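Local coordinates for protein ForH (Streptomyces kaniharaensis, PDB 6NKO) that probably takes part in making formycin A and resembles the purine-pathway enzyme AICAR transformylase/IMP cyclohydrolase, though its own reaction is not established, at residues Met21-Glu34 with Trp45-Leu57. Sequence-based numbering, arbitrary orientation.
Sequences MLAVLAVSDKRNIE and WRVAATEGTYRLL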
ATOM      1  N   MET A  21       5.287   6.996 -14.005  1.00 64.03           N
ATOM      2  CA  MET A  21       5.159   6.100 -12.852  1.00 31.88           C
ATOM      3  C   MET A  21       4.623   6.758 -11.579  1.00 55.66           C
ATOM      4  O   MET A  21       4.747   7.965 -11.349  1.00 42.25           O
ATOM      5  CB  MET A  21       6.488   5.422 -12.515  1.00 40.97           C
ATOM      6  CG  MET A  21       6.736   4.196 -13.356  1.00 62.64           C
ATOM      7  SD  MET A  21       7.715   4.602 -14.800  1.00 65.74           S
ATOM      8  CE  MET A  21       6.781   3.737 -16.057  1.00 67.19           C
ATOM      9  N   LEU A  22       4.072   5.892 -10.713  1.00 41.36           N
ATOM     10  CA  LEU A  22       3.353   6.282  -9.499  1.00 36.01           C
ATOM     11  C   LEU A  22       3.384   5.166  -8.456  1.00 37.06           C
ATOM     12  O   LEU A  22       3.042   4.020  -8.762  1.00 40.67           O
ATOM     13  CB  LEU A  22       1.905   6.649  -9.835  1.00 43.64           C
ATOM     14  CG  LEU A  22       0.926   6.922  -8.692  1.00 43.55           C
ATOM     15  CD1 LEU A  22       1.460   8.005  -7.774  1.00 41.82           C
ATOM     16  CD2 LEU A  22      -0.444   7.325  -9.228  1.00 41.02           C
ATOM     17  N   ALA A  23       3.756   5.518  -7.221  1.00 33.17           N
ATOM     18  CA  ALA A  23       3.747   4.620  -6.070  1.00 28.95           C
ATOM     19  C   ALA A  23       2.832   5.170  -4.983  1.00 36.88           C
ATOM     20  O   ALA A  23       2.723   6.388  -4.818  1.00 29.62           O
ATOM     21  CB  ALA A  23       5.150   4.432  -5.492  1.00 25.96           C
ATOM     22  N   VAL A  24       2.191   4.272  -4.232  1.00 34.26           N
ATOM     23  CA  VAL A  24       1.334   4.634  -3.104  1.00 30.23           C
ATOM     24  C   VAL A  24       1.939   4.033  -1.843  1.00 32.83           C
ATOM     25  O   VAL A  24       2.073   2.807  -1.736  1.00 33.22           O
ATOM     26  CB  VAL A  24      -0.113   4.155  -3.301  1.00 32.48           C
ATOM     27  CG1 VAL A  24      -0.972   4.524  -2.092  1.00 33.99           C
ATOM     28  CG2 VAL A  24      -0.702   4.743  -4.574  1.00 33.52           C
ATOM     29  N   LEU A  25       2.288   4.890  -0.885  1.00 41.42           N
ATOM     30  CA  LEU A  25       2.939   4.479   0.357  1.00 41.32           C
ATOM     31  C   LEU A  25       1.938   4.631   1.498  1.00 35.50           C
ATOM     32  O   LEU A  25       1.648   5.751   1.930  1.00 45.73           O
ATOM     33  CB  LEU A  25       4.195   5.311   0.614  1.00 26.50           C
ATOM     34  CG  LEU A  25       5.542   4.803   0.088  1.00 44.77           C
ATOM     35  CD1 LEU A  25       5.427   4.177  -1.294  1.00 34.93           C
ATOM     36  CD2 LEU A  25       6.561   5.933   0.076  1.00 30.03           C
ATOM     37  N   ALA A  26       1.415   3.503   1.988  1.00 36.89           N
ATOM     38  CA  ALA A  26       0.421   3.487   3.064  1.00 36.00           C
ATOM     39  C   ALA A  26       0.912   2.557   4.175  1.00 43.10           C
ATOM     40  O   ALA A  26       0.330   1.498   4.418  1.00 38.12           O
ATOM     41  CB  ALA A  26      -0.948   3.054   2.543  1.00 30.76           C
ATOM     42  N   VAL A  27       1.978   2.962   4.861  1.00 38.97           N
ATOM     43  CA  VAL A  27       2.637   2.118   5.850  1.00 40.87           C
ATOM     44  C   VAL A  27       2.413   2.692   7.240  1.00 39.76           C
ATOM     45  O   VAL A  27       2.402   3.914   7.432  1.00 52.74           O
ATOM     46  CB  VAL A  27       4.144   1.963   5.555  1.00 33.26           C
ATOM     47  CG1 VAL A  27       4.352   1.261   4.221  1.00 38.00           C
ATOM     48  CG2 VAL A  27       4.844   3.312   5.571  1.00 37.86           C
ATOM     49  N   SER A  28       2.217   1.799   8.210  1.00 48.26           N
ATOM     50  CA  SER A  28       2.191   2.162   9.620  1.00 47.94           C
ATOM     51  C   SER A  28       3.554   1.956  10.270  1.00 46.99           C
ATOM     52  O   SER A  28       3.964   2.752  11.121  1.00 45.43           O
ATOM     53  CB  SER A  28       1.127   1.344  10.356  1.00 54.87           C
ATOM     54  OG  SER A  28      -0.148   1.510   9.759  1.00 54.22           O
ATOM     55  N   ASP A  29       4.250   0.890   9.882  1.00 41.20           N
ATOM     56  CA  ASP A  29       5.646   0.680  10.247  1.00 45.41           C
ATOM     57  C   ASP A  29       6.508   1.493   9.289  1.00 44.68           C
ATOM     58  O   ASP A  29       6.604   1.164   8.102  1.00 41.57           O
ATOM     59  CB  ASP A  29       5.982  -0.809  10.186  1.00 34.70           C
ATOM     60  CG  ASP A  29       7.438  -1.101  10.501  1.00 36.97           C
ATOM     61  OD1 ASP A  29       8.154  -0.192  10.969  1.00 45.01           O
ATOM     62  OD2 ASP A  29       7.866  -2.253  10.282  1.00 47.53           O
ATOM     63  N   LYS A  30       7.136   2.552   9.795  1.00 39.90           N
ATOM     64  CA  LYS A  30       7.856   3.500   8.953  1.00 40.85           C
ATOM     65  C   LYS A  30       9.291   3.087   8.660  1.00 48.38           C
ATOM     66  O   LYS A  30      10.013   3.849   8.009  1.00 38.55           O
ATOM     67  CB  LYS A  30       7.855   4.889   9.601  1.00 38.22           C
ATOM     68  CG  LYS A  30       6.567   5.239  10.312  1.00 45.65           C
ATOM     69  CD  LYS A  30       5.594   5.931   9.379  1.00 52.83           C
ATOM     70  CE  LYS A  30       4.168   5.784   9.875  1.00 42.22           C
ATOM     71  NZ  LYS A  30       3.306   6.880   9.372  1.00 63.19           N
ATOM     72  N   ARG A  31       9.725   1.913   9.114  1.00 40.45           N
ATOM     73  CA  ARG A  31      11.114   1.518   8.926  1.00 37.83           C
ATOM     74  C   ARG A  31      11.431   1.374   7.443  1.00 43.82           C
ATOM     75  O   ARG A  31      10.698   0.713   6.700  1.00 41.80           O
ATOM     76  CB  ARG A  31      11.397   0.208   9.664  1.00 44.30           C
ATOM     77  CG  ARG A  31      12.686  -0.481   9.237  1.00 43.90           C
ATOM     78  CD  ARG A  31      13.194  -1.429  10.316  1.00 47.61           C
ATOM     79  NE  ARG A  31      12.570  -2.746  10.219  1.00 43.49           N
ATOM     80  CZ  ARG A  31      12.931  -3.686   9.351  1.00 48.71           C
ATOM     81  NH1 ARG A  31      13.922  -3.463   8.498  1.00 48.34           N
ATOM     82  NH2 ARG A  31      12.300  -4.852   9.334  1.00 44.57           N
ATOM     83  N   ASN A  32      12.521   2.017   7.016  1.00 45.86           N
ATOM     84  CA  ASN A  32      13.042   2.009   5.649  1.00 38.49           C
ATOM     85  C   ASN A  32      12.147   2.737   4.654  1.00 39.82           C
ATOM     86  O   ASN A  32      12.381   2.639   3.442  1.00 38.13           O
ATOM     87  CB  ASN A  32      13.290   0.585   5.135  1.00 34.47           C
ATOM     88  CG  ASN A  32      14.319  -0.159   5.953  1.00 43.66           C
ATOM     89  OD1 ASN A  32      15.062   0.439   6.730  1.00 41.60           O
ATOM     90  ND2 ASN A  32      14.372  -1.476   5.781  1.00 39.45           N
ATOM     91  N   ILE A  33      11.131   3.471   5.118  1.00 32.30           N
ATOM     92  CA  ILE A  33      10.207   4.100   4.177  1.00 45.78           C
ATOM     93  C   ILE A  33      10.846   5.304   3.495  1.00 54.80           C
ATOM     94  O   ILE A  33      10.481   5.648   2.363  1.00 43.10           O
ATOM     95  CB  ILE A  33       8.888   4.480   4.879  1.00 41.41           C
ATOM     96  CG1 ILE A  33       7.750   4.562   3.860  1.00 46.73           C
ATOM     97  CG2 ILE A  33       9.021   5.806   5.622  1.00 32.37           C
ATOM     98  CD1 ILE A  33       7.653   3.359   2.944  1.00 42.99           C
ATOM     99  N   GLU A  34      11.810   5.957   4.148  1.00 46.11           N
ATOM    100  CA  GLU A  34      12.427   7.146   3.568  1.00 46.02           C
ATOM    101  C   GLU A  34      13.419   6.799   2.459  1.00 43.78           C
ATOM    102  O   GLU A  34      13.403   7.458   1.412  1.00 44.81           O
ATOM    103  CB  GLU A  34      13.109   7.991   4.646  1.00 44.83           C
ATOM    104  CG  GLU A  34      13.608   9.334   4.131  1.00 60.33           C
ATOM    105  CD  GLU A  34      14.220  10.198   5.215  1.00 63.09           C
ATOM    106  OE1 GLU A  34      14.152   9.807   6.400  1.00 60.80           O
ATOM    107  OE2 GLU A  34      14.768  11.271   4.882  1.00 61.81           O
ATOM    108  N   TRP A  45       9.786   8.836 -10.337  1.00 46.21           N
ATOM    109  CA  TRP A  45       8.473   8.349  -9.942  1.00 42.57           C
ATOM    110  C   TRP A  45       7.685   9.443  -9.235  1.00 41.11           C
ATOM    111  O   TRP A  45       8.248  10.374  -8.652  1.00 47.60           O
ATOM    112  CB  TRP A  45       8.603   7.142  -9.011  1.00 38.75           C
ATOM    113  CG  TRP A  45       8.924   5.848  -9.687  1.00 37.31           C
ATOM    114  CD1 TRP A  45       9.919   5.615 -10.591  1.00 41.67           C
ATOM    115  CD2 TRP A  45       8.255   4.596  -9.495  1.00 36.55           C
ATOM    116  NE1 TRP A  45       9.907   4.297 -10.978  1.00 41.73           N
ATOM    117  CE2 TRP A  45       8.893   3.651 -10.321  1.00 36.13           C
ATOM    118  CE3 TRP A  45       7.173   4.183  -8.708  1.00 44.51           C
ATOM    119  CZ2 TRP A  45       8.486   2.319 -10.383  1.00 47.87           C
ATOM    120  CZ3 TRP A  45       6.772   2.860  -8.771  1.00 39.10           C
ATOM    121  CH2 TRP A  45       7.427   1.945  -9.603  1.00 45.12           C
ATOM    122  N   ARG A  46       6.365   9.326  -9.292  1.00 44.39           N
ATOM    123  CA  ARG A  46       5.494  10.088  -8.414  1.00 38.47           C
ATOM    124  C   ARG A  46       5.207   9.239  -7.185  1.00 53.60           C
ATOM    125  O   ARG A  46       4.868   8.058  -7.307  1.00 45.01           O
ATOM    126  CB  ARG A  46       4.197  10.476  -9.122  1.00 42.54           C
ATOM    127  CG  ARG A  46       4.362  11.619 -10.111  1.00 47.95           C
ATOM    128  CD  ARG A  46       3.044  11.956 -10.777  1.00 37.71           C
ATOM    129  NE  ARG A  46       1.930  11.913  -9.834  1.00 55.65           N
ATOM    130  CZ  ARG A  46       0.734  11.408 -10.113  1.00 58.75           C
ATOM    131  NH1 ARG A  46       0.493  10.897 -11.313  1.00 59.20           N
ATOM    132  NH2 ARG A  46      -0.223  11.414  -9.194  1.00 52.41           N
ATOM    133  N   VAL A  47       5.371   9.829  -6.007  1.00 51.24           N
ATOM    134  CA  VAL A  47       5.223   9.117  -4.746  1.00 44.67           C
ATOM    135  C   VAL A  47       4.096   9.775  -3.966  1.00 50.66           C
ATOM    136  O   VAL A  47       4.175  10.964  -3.632  1.00 50.53           O
ATOM    137  CB  VAL A  47       6.530   9.109  -3.939  1.00 51.76           C
ATOM    138  CG1 VAL A  47       6.315   8.458  -2.579  1.00 36.79           C
ATOM    139  CG2 VAL A  47       7.621   8.387  -4.718  1.00 34.02           C
ATOM    140  N   ALA A  48       3.048   9.005  -3.685  1.00 46.27           N
ATOM    141  CA  ALA A  48       1.894   9.475  -2.934  1.00 39.68           C
ATOM    142  C   ALA A  48       1.739   8.633  -1.676  1.00 35.77           C
ATOM    143  O   ALA A  48       1.978   7.422  -1.696  1.00 42.50           O
ATOM    144  CB  ALA A  48       0.622   9.411  -3.781  1.00 40.95           C
ATOM    145  N   ALA A  49       1.338   9.276  -0.582  1.00 42.16           N
ATOM    146  CA  ALA A  49       1.347   8.639   0.726  1.00 36.02           C
ATOM    147  C   ALA A  49       0.064   8.938   1.486  1.00 44.62           C
ATOM    148  O   ALA A  49      -0.590   9.960   1.264  1.00 40.76           O
ATOM    149  CB  ALA A  49       2.551   9.100   1.556  1.00 44.20           C
ATOM    150  N   THR A  50      -0.284   8.027   2.393  1.00 42.96           N
ATOM    151  CA  THR A  50      -1.376   8.260   3.325  1.00 37.91           C
ATOM    152  C   THR A  50      -0.921   9.212   4.428  1.00 42.60           C
ATOM    153  O   THR A  50       0.189   9.748   4.406  1.00 41.70           O
ATOM    154  CB  THR A  50      -1.876   6.944   3.914  1.00 36.61           C
ATOM    155  OG1 THR A  50      -0.764   6.162   4.364  1.00 45.69           O
ATOM    156  CG2 THR A  50      -2.672   6.160   2.882  1.00 33.33           C
ATOM    157  N   GLU A  51      -1.785   9.387   5.431  1.00 49.99           N
ATOM    158  CA  GLU A  51      -1.643  10.505   6.360  1.00 60.37           C
ATOM    159  C   GLU A  51      -0.330  10.439   7.139  1.00 54.50           C
ATOM    160  O   GLU A  51       0.410  11.427   7.208  1.00 57.66           O
ATOM    161  CB  GLU A  51      -2.859  10.554   7.297  1.00 57.16           C
ATOM    162  CG  GLU A  51      -2.968   9.416   8.311  1.00 85.08           C
ATOM    163  CD  GLU A  51      -3.573   8.146   7.729  1.00 81.36           C
ATOM    164  OE1 GLU A  51      -4.126   8.190   6.609  1.00 53.81           O
ATOM    165  OE2 GLU A  51      -3.481   7.093   8.391  1.00 57.28           O
ATOM    166  N   GLY A  52      -0.007   9.275   7.707  1.00 52.61           N
ATOM    167  CA  GLY A  52       1.173   9.186   8.553  1.00 60.33           C
ATOM    168  C   GLY A  52       2.465   9.333   7.773  1.00 56.95           C
ATOM    169  O   GLY A  52       3.332  10.137   8.123  1.00 61.17           O
ATOM    170  N   THR A  53       2.610   8.550   6.702  1.00 47.00           N
ATOM    171  CA  THR A  53       3.824   8.600   5.894  1.00 44.33           C
ATOM    172  C   THR A  53       4.036   9.975   5.276  1.00 52.28           C
ATOM    173  O   THR A  53       5.182  10.407   5.105  1.00 42.82           O
ATOM    174  CB  THR A  53       3.762   7.536   4.795  1.00 41.76           C
ATOM    175  OG1 THR A  53       3.162   6.343   5.316  1.00 68.80           O
ATOM    176  CG2 THR A  53       5.151   7.214   4.291  1.00 48.16           C
ATOM    177  N   TYR A  54       2.950  10.678   4.945  1.00 46.05           N
ATOM    178  CA  TYR A  54       3.069  11.952   4.240  1.00 47.79           C
ATOM    179  C   TYR A  54       3.767  12.997   5.100  1.00 33.50           C
ATOM    180  O   TYR A  54       4.727  13.638   4.655  1.00 43.60           O
ATOM    181  CB  TYR A  54       1.686  12.444   3.811  1.00 51.99           C
ATOM    182  CG  TYR A  54       1.686  13.814   3.167  1.00 53.47           C
ATOM    183  CD1 TYR A  54       2.066  13.979   1.842  1.00 50.41           C
ATOM    184  CD2 TYR A  54       1.304  14.942   3.884  1.00 50.88           C
ATOM    185  CE1 TYR A  54       2.067  15.230   1.248  1.00 55.80           C
ATOM    186  CE2 TYR A  54       1.303  16.194   3.298  1.00 49.51           C
ATOM    187  CZ  TYR A  54       1.686  16.331   1.980  1.00 49.52           C
ATOM    188  OH  TYR A  54       1.688  17.576   1.390  1.00 60.80           O
ATOM    189  N   ARG A  55       3.299  13.184   6.336  1.00 40.55           N
ATOM    190  CA  ARG A  55       3.866  14.220   7.194  1.00 49.77           C
ATOM    191  C   ARG A  55       5.330  13.942   7.499  1.00 49.54           C
ATOM    192  O   ARG A  55       6.143  14.871   7.578  1.00 49.44           O
ATOM    193  CB  ARG A  55       3.058  14.333   8.488  1.00 54.83           C
ATOM    194  CG  ARG A  55       3.430  15.533   9.349  1.00 57.80           C
ATOM    195  CD  ARG A  55       2.814  16.818   8.813  1.00 61.51           C
ATOM    196  NE  ARG A  55       3.669  17.463   7.820  1.00 62.80           N
ATOM    197  CZ  ARG A  55       3.222  18.250   6.846  1.00 66.74           C
ATOM    198  NH1 ARG A  55       1.924  18.498   6.734  1.00 55.26           N
ATOM    199  NH2 ARG A  55       4.074  18.791   5.986  1.00 62.73           N
ATOM    200  N   LEU A  56       5.688  12.668   7.661  1.00 49.73           N
ATOM    201  CA  LEU A  56       7.078  12.319   7.934  1.00 39.93           C
ATOM    202  C   LEU A  56       7.968  12.607   6.732  1.00 51.06           C
ATOM    203  O   LEU A  56       9.064  13.158   6.883  1.00 47.15           O
ATOM    204  CB  LEU A  56       7.176  10.850   8.336  1.00 46.17           C
ATOM    205  CG  LEU A  56       8.587  10.280   8.473  1.00 41.95           C
ATOM    206  CD1 LEU A  56       9.149  10.585   9.852  1.00 41.61           C
ATOM    207  CD2 LEU A  56       8.586   8.785   8.205  1.00 45.55           C
ATOM    208  N   LEU A  57       7.514  12.244   5.530  1.00 47.46           N
ATOM    209  CA  LEU A  57       8.349  12.423   4.347  1.00 44.61           C
ATOM    210  C   LEU A  57       8.450  13.888   3.943  1.00 45.93           C
ATOM    211  O   LEU A  57       9.502  14.324   3.463  1.00 48.21           O
ATOM    212  CB  LEU A  57       7.808  11.588   3.187  1.00 45.87           C
ATOM    213  CG  LEU A  57       7.862  10.068   3.351  1.00 58.44           C
ATOM    214  CD1 LEU A  57       7.134   9.384   2.206  1.00 40.13           C
ATOM    215  CD2 LEU A  57       9.301   9.581   3.446  1.00 43.55           C
TER
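Strands 22-26 and 46-49 pair as the two parallel strands of a beta-alpha-beta unit joined through helix 33-42, in the MGS-like part of the protein. The main chains zip alternately: Arg46 N gives to Met21 O, Ala23 N to Arg46 O (2.8 Å), Ala48 N to Ala23 O, and Leu25 N to Ala48 O (2.7 Å). Closing the ladder at the Leu25-Ala49 pair, Leu25 O accepts from Thr50 N at 3.0 Å, and the Thr50 hydroxyl OG1 adds a weak bond to the same oxygen, tying the start of helix 51-59 to the strand end. Thr50 lays CG2 against Ala26 CB.

At the other end the Trp45 indole leans over the start of strand 22-26. Met21 CB sits over the five-membered ring, 3.6 Å from its centroid, in a CH-pi contact; the bent thioether puts SD obliquely to that ring, while Ala23 CB meets the indole edge at CE3 (3.8 Å). Trp45 NE1 is held by Gly177 O. On the face bearing Leu22 and Ala48, Leu22 CD1 lies, offset toward the rim, over one face of the Arg46 guanidinium, whose NE bridges to Glu65.

The face bearing Ala23 and Leu25 is apolar: Leu25 CD2 reaches Val47 CG1 (3.7 Å) and Leu57 CD1. With OG1 beside its backbone N (chi1 -39°), Thr53 turns CG2, anti to that N, to Ile33 CG1, 3.7 Å away, while OG1 lies by Val27 CG2. Helix 33-42 closes over this side through Ala37, Leu40 and Leu41, while strand 114-117 flanks strand 22-26 and strand 65-66 lies beyond 46-49.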